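Local coordinates for protein replicative DNA helicase DnaB, 1st part (Mycobacterium tuberculosis, PDB 2R5U) that probably unwinds duplex DNA ahead of the replisome as a hexameric, ATP-driven 5'-3' helicase, of which this chain is the N-terminal domain, at residues Val51-Leu55 with Ala123-Ala127; Pro57-Tyr61 with Ala130-Arg134; Arg62-Val68 with Ile100-Leu106; Arg141-Tyr145 with Arg161-Glu165. All coordinates share one frame; numbering follows the deposited sequence.

In the fold
Interactions 1 and 2 lie with centres about 10 Å apart and hold successive parts of the chain, 51-55 and 57-61, on helix 119-147; Leu-55 CD1 and Phe-60 CE1 join them at 3.7 Å. Along the sequence their segments alternate. Interaction 3, centred about 17 Å from interaction 2, is nested inside the loops that both close and pairs helix 63-77 with the turn from helix 97-100 into helix 102-111. Interaction 4 follows in series, about 32 Å from interaction 3 between centres and on the opposite side of the chain's centre. The same long helix thus runs from a globular helical bundle into a hairpin with helix 155-169, packed against another subunit.

Interaction 1 of 4, residues Val51-Leu55 with Ala123-Ala127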
loop_
_atom_site.group_PDB
_atom_site.type_symbol
_atom_site.label_atom_id
_atom_site.label_comp_id
_atom_site.label_asym_id
_atom_site.label_seq_id
_atom_site.Cartn_x
_atom_site.Cartn_y
_atom_site.Cartn_z
ATOM N N VAL B 51 -17.284 1.823 -38.074
ATOM C CA VAL B 51 -16.301 2.410 -37.176
ATOM C C VAL B 51 -15.442 1.325 -36.505
ATOM O O VAL B 51 -14.206 1.456 -36.401
ATOM C CB VAL B 51 -17.025 3.337 -36.144
ATOM C CG1 VAL B 51 -16.123 3.721 -35.005
ATOM C CG2 VAL B 51 -17.551 4.598 -36.865
ATOM N N LEU B 52 -16.110 0.259 -36.070
ATOM C CA LEU B 52 -15.459 -0.883 -35.441
ATOM C C LEU B 52 -14.410 -1.573 -36.309
ATOM O O LEU B 52 -13.439 -2.105 -35.786
ATOM C CB LEU B 52 -16.493 -1.899 -34.958
ATOM C CG LEU B 52 -16.952 -1.683 -33.527
ATOM C CD1 LEU B 52 -17.974 -2.740 -33.153
ATOM C CD2 LEU B 52 -15.738 -1.822 -32.631
ATOM N N GLU B 53 -14.611 -1.564 -37.625
ATOM C CA GLU B 53 -13.607 -2.052 -38.581
ATOM C C GLU B 53 -12.264 -1.348 -38.433
ATOM O O GLU B 53 -11.210 -1.926 -38.730
ATOM C CB GLU B 53 -14.069 -1.804 -40.009
ATOM C CG GLU B 53 -15.507 -2.161 -40.251
ATOM C CD GLU B 53 -15.654 -3.467 -40.934
ATOM O OE1 GLU B 53 -16.216 -3.462 -42.058
ATOM O OE2 GLU B 53 -15.196 -4.491 -40.372
ATOM N N ARG B 54 -12.304 -0.101 -37.993
ATOM C CA ARG B 54 -11.122 0.745 -38.039
ATOM C C ARG B 54 -10.516 1.068 -36.679
ATOM O O ARG B 54 -9.303 1.218 -36.569
ATOM C CB ARG B 54 -11.447 2.043 -38.763
ATOM C CG ARG B 54 -11.612 1.907 -40.248
ATOM C CD ARG B 54 -12.620 2.916 -40.691
ATOM N NE ARG B 54 -12.901 2.912 -42.128
ATOM C CZ ARG B 54 -13.959 2.325 -42.688
ATOM N NH1 ARG B 54 -14.829 1.643 -41.951
ATOM N NH2 ARG B 54 -14.146 2.411 -43.999
ATOM N N LEU B 55 -11.354 1.193 -35.658
ATOM C CA LEU B 55 -10.903 1.646 -34.355
ATOM C C LEU B 55 -10.713 0.530 -33.341
ATOM O O LEU B 55 -11.383 -0.504 -33.388
ATOM C CB LEU B 55 -11.852 2.715 -33.779
ATOM C CG LEU B 55 -11.992 4.003 -34.592
ATOM C CD1 LEU B 55 -12.744 5.047 -33.819
ATOM C CD2 LEU B 55 -10.627 4.529 -35.022
ATOM N N ALA B 123 -13.573 7.817 -38.949
ATOM C CA ALA B 123 -12.893 6.805 -38.149
ATOM C C ALA B 123 -11.477 6.565 -38.682
ATOM O O ALA B 123 -10.562 6.378 -37.904
ATOM C CB ALA B 123 -13.673 5.499 -38.137
ATOM N N SER B 124 -11.319 6.565 -40.005
ATOM C CA SER B 124 -10.001 6.373 -40.610
ATOM C C SER B 124 -9.007 7.491 -40.213
ATOM O O SER B 124 -7.817 7.224 -40.034
ATOM C CB SER B 124 -10.099 6.155 -42.126
ATOM O OG SER B 124 -10.116 7.378 -42.856
ATOM N N ILE B 125 -9.514 8.717 -40.054
ATOM C CA ILE B 125 -8.734 9.854 -39.572
ATOM C C ILE B 125 -8.317 9.602 -38.130
ATOM O O ILE B 125 -7.140 9.721 -37.791
ATOM C CB ILE B 125 -9.516 11.201 -39.652
ATOM C CG1 ILE B 125 -9.782 11.630 -41.111
ATOM C CG2 ILE B 125 -8.777 12.292 -38.871
ATOM C CD1 ILE B 125 -8.528 12.004 -41.901
ATOM N N VAL B 126 -9.286 9.237 -37.294
ATOM C CA VAL B 126 -9.038 8.980 -35.877
ATOM C C VAL B 126 -8.007 7.853 -35.701
ATOM O O VAL B 126 -7.148 7.942 -34.842
ATOM C CB VAL B 126 -10.349 8.695 -35.079
ATOM C CG1 VAL B 126 -10.038 8.351 -33.635
ATOM C CG2 VAL B 126 -11.294 9.917 -35.111
ATOM N N ALA B 127 -8.119 6.812 -36.518
ATOM C CA ALA B 127 -7.195 5.667 -36.506
ATOM C C ALA B 127 -5.760 6.048 -36.909
ATOM O O ALA B 127 -4.800 5.604 -36.281
ATOM C CB ALA B 127 -7.725 4.571 -37.410
#
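Ala-123 puts its methyl into a shallow hollow between Val-51, Arg-54 and Leu-55, where the chain leaves helix 45-52. Three distances define the hollow: CB of Ala-123 is 4.2 Å from Val-51 CG2, 3.8 Å from Arg-54 CD and 4.2 Å from Leu-55 CG. The reciprocal bump is Leu-55. With CG anti to the carbonyl carbon (chi1 -61°), beside the backbone N, its side chain brings CD2 onto the helix, 3.4 Å from Ala-123 O and 3.8 Å from Ala-127 CB. Val-126 CG1 borders the same groove at 4.1 Å from Leu-55 CD2. Small residues at 123 and 127, one helical turn apart, let the backbones come close, with CA atoms of Val-51 and Ala-123 5.6 Å apart. Arg-54 lays CB and CD against the Ala-123 methyl at the border of the fit; its NH1 turns back to Asp-50 O, while Ser-124 OG bonds Tyr-121 O. The turn itself is held by Val-51 O, which accepts from the backbone N atoms of both Arg-54 and Leu-55. Around this fit, helix 31-43 packs on Val-51 through Val-37 and Met-41, and Tyr-69 of helix 63-77 meets Leu-55.

Interaction 2 of 4, residues Pro57-Tyr61 with Ala130-Arg134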
loop_
_atom_site.group_PDB
_atom_site.type_symbol
_atom_site.label_atom_id
_atom_site.label_comp_id
_atom_site.label_asym_id
_atom_site.label_seq_id
_atom_site.Cartn_x
_atom_site.Cartn_y
_atom_site.Cartn_z
ATOM N N PRO B 57 -9.937 0.007 -28.859
ATOM C CA PRO B 57 -9.913 0.720 -27.564
ATOM C C PRO B 57 -8.675 1.601 -27.389
ATOM O O PRO B 57 -7.568 1.201 -27.750
ATOM C CB PRO B 57 -9.910 -0.407 -26.512
ATOM C CG PRO B 57 -9.783 -1.712 -27.288
ATOM C CD PRO B 57 -10.266 -1.418 -28.683
ATOM N N GLY B 58 -8.875 2.813 -26.876
ATOM C CA GLY B 58 -7.764 3.733 -26.631
ATOM C C GLY B 58 -7.468 4.703 -27.755
ATOM O O GLY B 58 -6.656 5.610 -27.576
ATOM N N ASP B 59 -8.139 4.548 -28.899
ATOM C CA ASP B 59 -7.871 5.380 -30.087
ATOM C C ASP B 59 -8.292 6.864 -29.975
ATOM O O ASP B 59 -7.790 7.733 -30.702
ATOM C CB ASP B 59 -8.463 4.732 -31.341
ATOM C CG ASP B 59 -7.573 3.608 -31.917
ATOM O OD1 ASP B 59 -6.418 3.420 -31.464
ATOM O OD2 ASP B 59 -8.041 2.912 -32.838
ATOM N N PHE B 60 -9.193 7.158 -29.052
ATOM C CA PHE B 60 -9.649 8.537 -28.882
ATOM C C PHE B 60 -8.659 9.283 -27.997
ATOM O O PHE B 60 -8.285 8.779 -26.952
ATOM C CB PHE B 60 -11.049 8.557 -28.276
ATOM C CG PHE B 60 -12.115 8.164 -29.257
ATOM C CD1 PHE B 60 -12.405 6.825 -29.477
ATOM C CD2 PHE B 60 -12.770 9.135 -30.016
ATOM C CE1 PHE B 60 -13.381 6.449 -30.416
ATOM C CE2 PHE B 60 -13.741 8.773 -30.955
ATOM C CZ PHE B 60 -14.048 7.419 -31.139
ATOM N N TYR B 61 -8.221 10.457 -28.440
ATOM C CA TYR B 61 -7.345 11.297 -27.624
ATOM C C TYR B 61 -8.074 11.832 -26.398
ATOM O O TYR B 61 -7.558 11.771 -25.281
ATOM C CB TYR B 61 -6.756 12.468 -28.424
ATOM C CG TYR B 61 -5.857 13.341 -27.559
ATOM C CD1 TYR B 61 -6.212 14.650 -27.252
ATOM C CD2 TYR B 61 -4.676 12.823 -26.996
ATOM C CE1 TYR B 61 -5.390 15.447 -26.433
ATOM C CE2 TYR B 61 -3.855 13.599 -26.171
ATOM C CZ TYR B 61 -4.216 14.909 -25.897
ATOM O OH TYR B 61 -3.408 15.684 -25.088
ATOM N N ALA B 130 -4.334 8.027 -34.103
ATOM C CA ALA B 130 -4.032 7.106 -33.026
ATOM C C ALA B 130 -2.718 6.364 -33.323
ATOM O O ALA B 130 -1.869 6.276 -32.445
ATOM C CB ALA B 130 -5.159 6.131 -32.796
ATOM N N LEU B 131 -2.558 5.863 -34.552
ATOM C CA LEU B 131 -1.297 5.205 -34.973
ATOM C C LEU B 131 -0.083 6.088 -34.676
ATOM O O LEU B 131 0.837 5.675 -33.956
ATOM C CB LEU B 131 -1.330 4.802 -36.449
ATOM C CG LEU B 131 -0.243 3.831 -36.953
ATOM C CD1 LEU B 131 -0.059 2.664 -35.970
ATOM C CD2 LEU B 131 -0.591 3.294 -38.326
ATOM N N LEU B 132 -0.121 7.311 -35.193
ATOM C CA LEU B 132 0.917 8.306 -34.969
ATOM C C LEU B 132 1.180 8.669 -33.502
ATOM O O LEU B 132 2.350 8.777 -33.092
ATOM C CB LEU B 132 0.639 9.553 -35.805
ATOM C CG LEU B 132 0.636 9.353 -37.318
ATOM C CD1 LEU B 132 0.074 10.589 -38.003
ATOM C CD2 LEU B 132 2.056 9.037 -37.829
ATOM N N ARG B 133 0.119 8.841 -32.712
ATOM C CA ARG B 133 0.258 9.054 -31.271
ATOM C C ARG B 133 0.929 7.901 -30.553
ATOM O O ARG B 133 1.749 8.127 -29.671
ATOM C CB ARG B 133 -1.088 9.325 -30.579
ATOM C CG ARG B 133 -1.178 10.681 -29.959
ATOM C CD ARG B 133 -2.388 10.932 -29.029
ATOM N NE ARG B 133 -3.407 9.874 -28.954
ATOM C CZ ARG B 133 -4.345 9.611 -29.873
ATOM N NH1 ARG B 133 -4.431 10.298 -31.009
ATOM N NH2 ARG B 133 -5.205 8.625 -29.642
ATOM N N ARG B 134 0.548 6.673 -30.892
ATOM C CA ARG B 134 1.162 5.494 -30.286
ATOM C C ARG B 134 2.642 5.366 -30.638
ATOM O O ARG B 134 3.428 4.842 -29.845
ATOM C CB ARG B 134 0.394 4.219 -30.643
ATOM C CG ARG B 134 -0.760 3.993 -29.680
ATOM C CD ARG B 134 -1.739 2.924 -30.115
ATOM N NE ARG B 134 -2.981 3.059 -29.341
ATOM C CZ ARG B 134 -3.997 2.200 -29.361
ATOM N NH1 ARG B 134 -3.943 1.107 -30.119
ATOM N NH2 ARG B 134 -5.070 2.433 -28.616
HETATM O O HOH W 1 -6.916 9.381 -32.529
#
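Arg-133 and Arg-134 of the helix reach the 57-61 loop with differently turned guanidinium groups. The Arg-133 chain bends at chi3 (-6°), a nearly eclipsed and probably strained torsion, folding the group back beside the backbone of Asp-59. Its NH2 gives a hydrogen bond to Asp-59 O at 2.9 Å; the oxygen lies near the guanidinium plane, but the donor stands above the carbonyl plane, 68° out of it. Tyr-61 crosses this arginine at about a right angle, its CB over the centre of one guanidinium face, while Tyr-61 CD2 meets Arg-133 CD at 3.6 Å. One water adds a bridge, donating to Asp-59 O and accepting from Arg-133 NH1, which also bonds Pro-28 O. In the fold, this is a loop between helix 45-52 and helix 63-77 held along the side of the long helix 119-147, within the all-helical N-terminal domain of DnaB. Arg-134, extended from CG to NE, sends NH2 to Pro-57 O at 2.9 Å, with the acceptor in its guanidinium plane. Asp-59 OD1 instead forms a salt bridge, 3.3 Å from Arg-134 NH2. Because OD1 lies over the guanidinium face, toward its rim, no N-H points at it; the carboxylate and guanidinium planes are 47° apart. The other oxygen, Asp-59 OD2, accepts from Arg-56 N, and Asp-59 OD1 rests 3.3 Å from Ala-130 CB.

Interaction 3 of 4, residues Arg62-Val68 with Ile100-Leu106; sequences RPAHQNV and IGGAPYL
Arg-62, the N-cap residue of helix 63-77, comes loosely to the other segment, its NE 4.3 Å from Tyr-105 OH; its CD lies over one face of the His-65 imidazole, towards the rim. Ala-64 makes the first close apolar contact, its CB 3.6 Å from Ile-100 CG2. His-65 starts away from the other segment, but its ring end turns back to Tyr-105. His-65 NE2 lies 2.6 Å from Tyr-105 OH, with an N-H...O angle of 121°, a weak hydrogen bond to a hydroxyl of uncertain place. With Tyr-105 CG anti to the backbone N, the ring turns its edge to both His-65 NE2 and Val-68 CG2. Asn-67 ND2 passes 4.2 Å from Ile-100 CG2. Val-68 divides its branches. CG2 meets Ile-100 CD1 at 3.7 Å; CG1, anti to the backbone N (chi1 175°), meets Leu-106 CD2 at 4.1 Å. Gly-101, with positive phi, is the C-prime residue of a Schellman motif that ends helix 97-100, and the axis of 102-106 runs at 87° to that of 63-68. Cohesion thus appears mainly apolar, with a doubtful polar link at Tyr-105; Glu-34 OE1, bonded by His-65 ND1, could stabilise a protonated imidazole, though the uncertain hydroxyl leaves the NE2 side unsettled.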
loop_
_atom_site.group_PDB
_atom_site.type_symbol
_atom_site.label_atom_id
_atom_site.label_comp_id
_atom_site.label_asym_id
_atom_site.label_seq_id
_atom_site.Cartn_x
_atom_site.Cartn_y
_atom_site.Cartn_z
ATOM N N ARG B 62 -9.271 12.376 -26.605
ATOM C CA ARG B 62 -10.024 12.965 -25.493
ATOM C C ARG B 62 -10.708 11.882 -24.648
ATOM O O ARG B 62 -11.470 11.084 -25.194
ATOM C CB ARG B 62 -11.064 13.942 -26.038
ATOM C CG ARG B 62 -11.355 15.087 -25.096
ATOM C CD ARG B 62 -12.566 15.842 -25.540
ATOM N NE ARG B 62 -13.636 15.857 -24.542
ATOM C CZ ARG B 62 -13.806 16.818 -23.635
ATOM N NH1 ARG B 62 -14.828 16.759 -22.785
ATOM N NH2 ARG B 62 -12.960 17.847 -23.578
ATOM N N PRO B 63 -10.430 11.843 -23.329
ATOM C CA PRO B 63 -11.057 10.880 -22.406
ATOM C C PRO B 63 -12.607 10.831 -22.458
ATOM O O PRO B 63 -13.175 9.743 -22.461
ATOM C CB PRO B 63 -10.571 11.352 -21.027
ATOM C CG PRO B 63 -9.277 12.031 -21.306
ATOM C CD PRO B 63 -9.453 12.705 -22.624
ATOM N N ALA B 64 -13.275 11.984 -22.513
ATOM C CA ALA B 64 -14.733 12.013 -22.660
ATOM C C ALA B 64 -15.209 11.236 -23.901
ATOM O O ALA B 64 -16.213 10.535 -23.838
ATOM C CB ALA B 64 -15.253 13.454 -22.705
ATOM N N HIS B 65 -14.474 11.368 -25.005
ATOM C CA HIS B 65 -14.785 10.680 -26.240
ATOM C C HIS B 65 -14.592 9.170 -26.126
ATOM O O HIS B 65 -15.421 8.424 -26.616
ATOM C CB HIS B 65 -14.000 11.242 -27.426
ATOM C CG HIS B 65 -14.316 12.669 -27.734
ATOM N ND1 HIS B 65 -13.583 13.415 -28.624
ATOM C CD2 HIS B 65 -15.296 13.485 -27.273
ATOM C CE1 HIS B 65 -14.101 14.626 -28.716
ATOM N NE2 HIS B 65 -15.140 14.696 -27.902
ATOM N N GLN B 66 -13.511 8.722 -25.470
ATOM C CA GLN B 66 -13.325 7.283 -25.224
ATOM C C GLN B 66 -14.473 6.717 -24.400
ATOM O O GLN B 66 -14.924 5.609 -24.658
ATOM C CB GLN B 66 -11.991 6.952 -24.517
ATOM C CG GLN B 66 -11.642 5.451 -24.578
ATOM C CD GLN B 66 -11.328 4.985 -25.987
ATOM O OE1 GLN B 66 -12.010 4.103 -26.538
ATOM N NE2 GLN B 66 -10.324 5.601 -26.603
ATOM N N ASN B 67 -14.914 7.465 -23.398
ATOM C CA ASN B 67 -16.003 7.040 -22.516
ATOM C C ASN B 67 -17.278 6.830 -23.338
ATOM O O ASN B 67 -17.981 5.821 -23.174
ATOM C CB ASN B 67 -16.301 8.086 -21.436
ATOM C CG ASN B 67 -15.203 8.190 -20.342
ATOM O OD1 ASN B 67 -14.423 7.263 -20.108
ATOM N ND2 ASN B 67 -15.191 9.321 -19.648
ATOM N N VAL B 68 -17.579 7.793 -24.212
ATOM C CA VAL B 68 -18.784 7.712 -25.039
ATOM C C VAL B 68 -18.688 6.493 -25.951
ATOM O O VAL B 68 -19.621 5.683 -26.006
ATOM C CB VAL B 68 -19.022 8.986 -25.859
ATOM C CG1 VAL B 68 -20.242 8.800 -26.817
ATOM C CG2 VAL B 68 -19.252 10.156 -24.914
ATOM N N ILE B 100 -18.736 14.103 -18.627
ATOM C CA ILE B 100 -18.724 14.567 -20.017
ATOM C C ILE B 100 -19.711 15.715 -20.326
ATOM O O ILE B 100 -19.651 16.312 -21.402
ATOM C CB ILE B 100 -18.959 13.389 -21.008
ATOM C CG1 ILE B 100 -20.417 12.911 -20.953
ATOM C CG2 ILE B 100 -18.005 12.222 -20.705
ATOM C CD1 ILE B 100 -20.865 12.166 -22.190
ATOM N N GLY B 101 -20.613 16.012 -19.394
ATOM C CA GLY B 101 -21.568 17.109 -19.559
ATOM C C GLY B 101 -22.975 16.681 -19.946
ATOM O O GLY B 101 -23.719 17.450 -20.572
ATOM N N GLY B 102 -23.336 15.447 -19.605
ATOM C CA GLY B 102 -24.726 15.003 -19.703
ATOM C C GLY B 102 -25.225 14.752 -21.105
ATOM O O GLY B 102 -24.466 14.850 -22.078
ATOM N N ALA B 103 -26.518 14.425 -21.213
ATOM C CA ALA B 103 -27.140 14.172 -22.508
ATOM C C ALA B 103 -27.019 15.350 -23.470
ATOM O O ALA B 103 -26.928 15.123 -24.683
ATOM C CB ALA B 103 -28.620 13.742 -22.354
ATOM N N PRO B 104 -27.002 16.608 -22.953
ATOM C CA PRO B 104 -26.820 17.737 -23.881
ATOM C C PRO B 104 -25.526 17.595 -24.693
ATOM O O PRO B 104 -25.494 17.961 -25.862
ATOM C CB PRO B 104 -26.716 18.950 -22.946
ATOM C CG PRO B 104 -27.444 18.540 -21.718
ATOM C CD PRO B 104 -27.140 17.085 -21.559
ATOM N N TYR B 105 -24.482 17.040 -24.084
ATOM C CA TYR B 105 -23.245 16.792 -24.826
ATOM C C TYR B 105 -23.440 15.782 -25.965
ATOM O O TYR B 105 -22.928 15.980 -27.068
ATOM C CB TYR B 105 -22.138 16.336 -23.887
ATOM C CG TYR B 105 -20.860 16.089 -24.616
ATOM C CD1 TYR B 105 -20.262 14.830 -24.600
ATOM C CD2 TYR B 105 -20.262 17.105 -25.356
ATOM C CE1 TYR B 105 -19.080 14.600 -25.282
ATOM C CE2 TYR B 105 -19.086 16.881 -26.053
ATOM C CZ TYR B 105 -18.505 15.626 -25.999
ATOM O OH TYR B 105 -17.351 15.395 -26.687
ATOM N N LEU B 106 -24.176 14.703 -25.691
ATOM C CA LEU B 106 -24.523 13.730 -26.731
ATOM C C LEU B 106 -25.316 14.355 -27.872
ATOM O O LEU B 106 -25.090 14.025 -29.036
ATOM C CB LEU B 106 -25.275 12.526 -26.146
ATOM C CG LEU B 106 -24.611 11.770 -24.993
ATOM C CD1 LEU B 106 -25.525 10.608 -24.615
ATOM C CD2 LEU B 106 -23.220 11.277 -25.401
#

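Interaction 4 of 4, residues Arg141-Tyr145 with Arg161-Glu165; sequences RVVQY and RAQAE
Glu-165 provides the polar links of this helix pair, giving one carboxylate oxygen to each of two partners on the facing helix. Arg-141 NH1 donates to Glu-165 OE1 at 2.7 Å with an N-H...O angle of 156°, a hydrogen bond that is also a salt bridge. The oxygen lies near the guanidinium plane, although the nitrogen approaches from above the carboxylate, and the two planes are 65° apart. The arginine reaches it by leaving with CG anti to the backbone N and bending at chi3. Tyr-145 OH donates to Glu-165 OE2 at 3.1 Å, likewise out of the carboxylate plane. With both oxygens held, the carboxylate's rotation should be restricted.

Van der Waals contacts lie between the backbones. Val-142 CG2 packs 3.9 Å from Ala-162 CB, where the CA atoms of Val-142 and Ala-162 come to 5.1 Å. The Tyr-145 ring turns an edge to the backbone of Ala-162, with CD1 3.7 Å from its N, while Tyr-145 CE1 meets Arg-161 CB at 3.6 Å. Beyond that CB the arginine chain leads away from the contact.

In a second copy of the protein, Gly-139 touches Val-142 and Ile-166 touches Ala-162, so the pair is also an intersubunit surface. The short segments run at 178° to each other, with axes 9.4 Å apart: an antiparallel helical hairpin formed by helix 119-147 and helix 155-169, as in the N-terminal domains of DnaB-family helicases, where hairpins of two subunits pack together, one of the interfaces from which the hexameric ring is assembled.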
loop_
_atom_site.group_PDB
_atom_site.type_symbol
_atom_site.label_atom_id
_atom_site.label_comp_id
_atom_site.label_asym_id
_atom_site.label_seq_id
_atom_site.Cartn_x
_atom_site.Cartn_y
_atom_site.Cartn_z
ATOM N N ARG B 141 8.957 6.163 -24.783
ATOM C CA ARG B 141 9.167 5.038 -23.885
ATOM C C ARG B 141 10.534 4.381 -24.133
ATOM O O ARG B 141 11.246 4.050 -23.186
ATOM C CB ARG B 141 8.042 4.014 -24.014
ATOM C CG ARG B 141 7.817 3.235 -22.743
ATOM C CD ARG B 141 6.425 2.590 -22.693
ATOM N NE ARG B 141 5.328 3.560 -22.705
ATOM C CZ ARG B 141 4.320 3.572 -23.583
ATOM N NH1 ARG B 141 4.238 2.661 -24.547
ATOM N NH2 ARG B 141 3.383 4.506 -23.490
ATOM N N VAL B 142 10.896 4.223 -25.405
ATOM C CA VAL B 142 12.193 3.652 -25.796
ATOM C C VAL B 142 13.369 4.522 -25.328
ATOM O O VAL B 142 14.331 4.002 -24.763
ATOM C CB VAL B 142 12.255 3.388 -27.320
ATOM C CG1 VAL B 142 13.685 3.052 -27.778
ATOM C CG2 VAL B 142 11.295 2.258 -27.685
ATOM N N VAL B 143 13.273 5.830 -25.559
ATOM C CA VAL B 143 14.232 6.802 -25.040
ATOM C C VAL B 143 14.400 6.632 -23.532
ATOM O O VAL B 143 15.525 6.476 -23.041
ATOM C CB VAL B 143 13.817 8.257 -25.376
ATOM C CG1 VAL B 143 14.785 9.263 -24.766
ATOM C CG2 VAL B 143 13.755 8.449 -26.860
ATOM N N GLN B 144 13.286 6.631 -22.801
ATOM C CA GLN B 144 13.327 6.411 -21.356
ATOM C C GLN B 144 14.096 5.156 -20.959
ATOM O O GLN B 144 14.909 5.208 -20.030
ATOM C CB GLN B 144 11.920 6.384 -20.750
ATOM C CG GLN B 144 11.307 7.762 -20.564
ATOM C CD GLN B 144 9.831 7.711 -20.161
ATOM O OE1 GLN B 144 9.221 8.748 -19.890
ATOM N NE2 GLN B 144 9.258 6.506 -20.123
ATOM N N TYR B 145 13.849 4.048 -21.658
ATOM C CA TYR B 145 14.550 2.782 -21.405
ATOM C C TYR B 145 16.054 2.864 -21.671
ATOM O O TYR B 145 16.848 2.241 -20.957
ATOM C CB TYR B 145 13.971 1.635 -22.243
ATOM C CG TYR B 145 12.551 1.213 -21.903
ATOM C CD1 TYR B 145 11.843 0.362 -22.750
ATOM C CD2 TYR B 145 11.912 1.678 -20.745
ATOM C CE1 TYR B 145 10.543 -0.027 -22.450
ATOM C CE2 TYR B 145 10.610 1.298 -20.437
ATOM C CZ TYR B 145 9.931 0.444 -21.292
ATOM O OH TYR B 145 8.642 0.069 -20.991
ATOM N N ARG B 161 12.384 -4.914 -24.126
ATOM C CA ARG B 161 11.258 -4.098 -23.649
ATOM C C ARG B 161 10.944 -3.028 -24.687
ATOM O O ARG B 161 9.774 -2.811 -25.030
ATOM C CB ARG B 161 11.528 -3.441 -22.279
ATOM C CG ARG B 161 11.902 -4.393 -21.138
ATOM C CD ARG B 161 11.135 -5.703 -21.213
ATOM N NE ARG B 161 12.009 -6.859 -21.017
ATOM C CZ ARG B 161 11.887 -7.727 -20.016
ATOM N NH1 ARG B 161 10.923 -7.577 -19.116
ATOM N NH2 ARG B 161 12.722 -8.753 -19.920
ATOM N N ALA B 162 12.000 -2.381 -25.181
ATOM C CA ALA B 162 11.901 -1.396 -26.265
ATOM C C ALA B 162 11.173 -1.953 -27.489
ATOM O O ALA B 162 10.253 -1.324 -27.998
ATOM C CB ALA B 162 13.279 -0.884 -26.648
ATOM N N GLN B 163 11.573 -3.137 -27.941
ATOM C CA GLN B 163 10.956 -3.771 -29.121
ATOM C C GLN B 163 9.489 -4.177 -28.902
ATOM O O GLN B 163 8.658 -4.013 -29.797
ATOM C CB GLN B 163 11.798 -4.954 -29.586
ATOM C CG GLN B 163 13.208 -4.546 -30.026
ATOM C CD GLN B 163 14.090 -5.724 -30.340
ATOM O OE1 GLN B 163 13.772 -6.860 -29.985
ATOM N NE2 GLN B 163 15.212 -5.465 -31.023
ATOM N N ALA B 164 9.190 -4.700 -27.709
ATOM C CA ALA B 164 7.815 -4.983 -27.289
ATOM C C ALA B 164 6.890 -3.761 -27.425
ATOM O O ALA B 164 5.711 -3.910 -27.753
ATOM C CB ALA B 164 7.787 -5.537 -25.853
ATOM N N GLU B 165 7.430 -2.563 -27.184
ATOM C CA GLU B 165 6.659 -1.315 -27.305
ATOM C C GLU B 165 6.203 -1.052 -28.743
ATOM O O GLU B 165 5.039 -0.697 -28.973
ATOM C CB GLU B 165 7.449 -0.102 -26.783
ATOM C CG GLU B 165 7.811 -0.175 -25.317
ATOM C CD GLU B 165 6.598 -0.216 -24.397
ATOM O OE1 GLU B 165 5.537 0.326 -24.776
ATOM O OE2 GLU B 165 6.711 -0.764 -23.280
#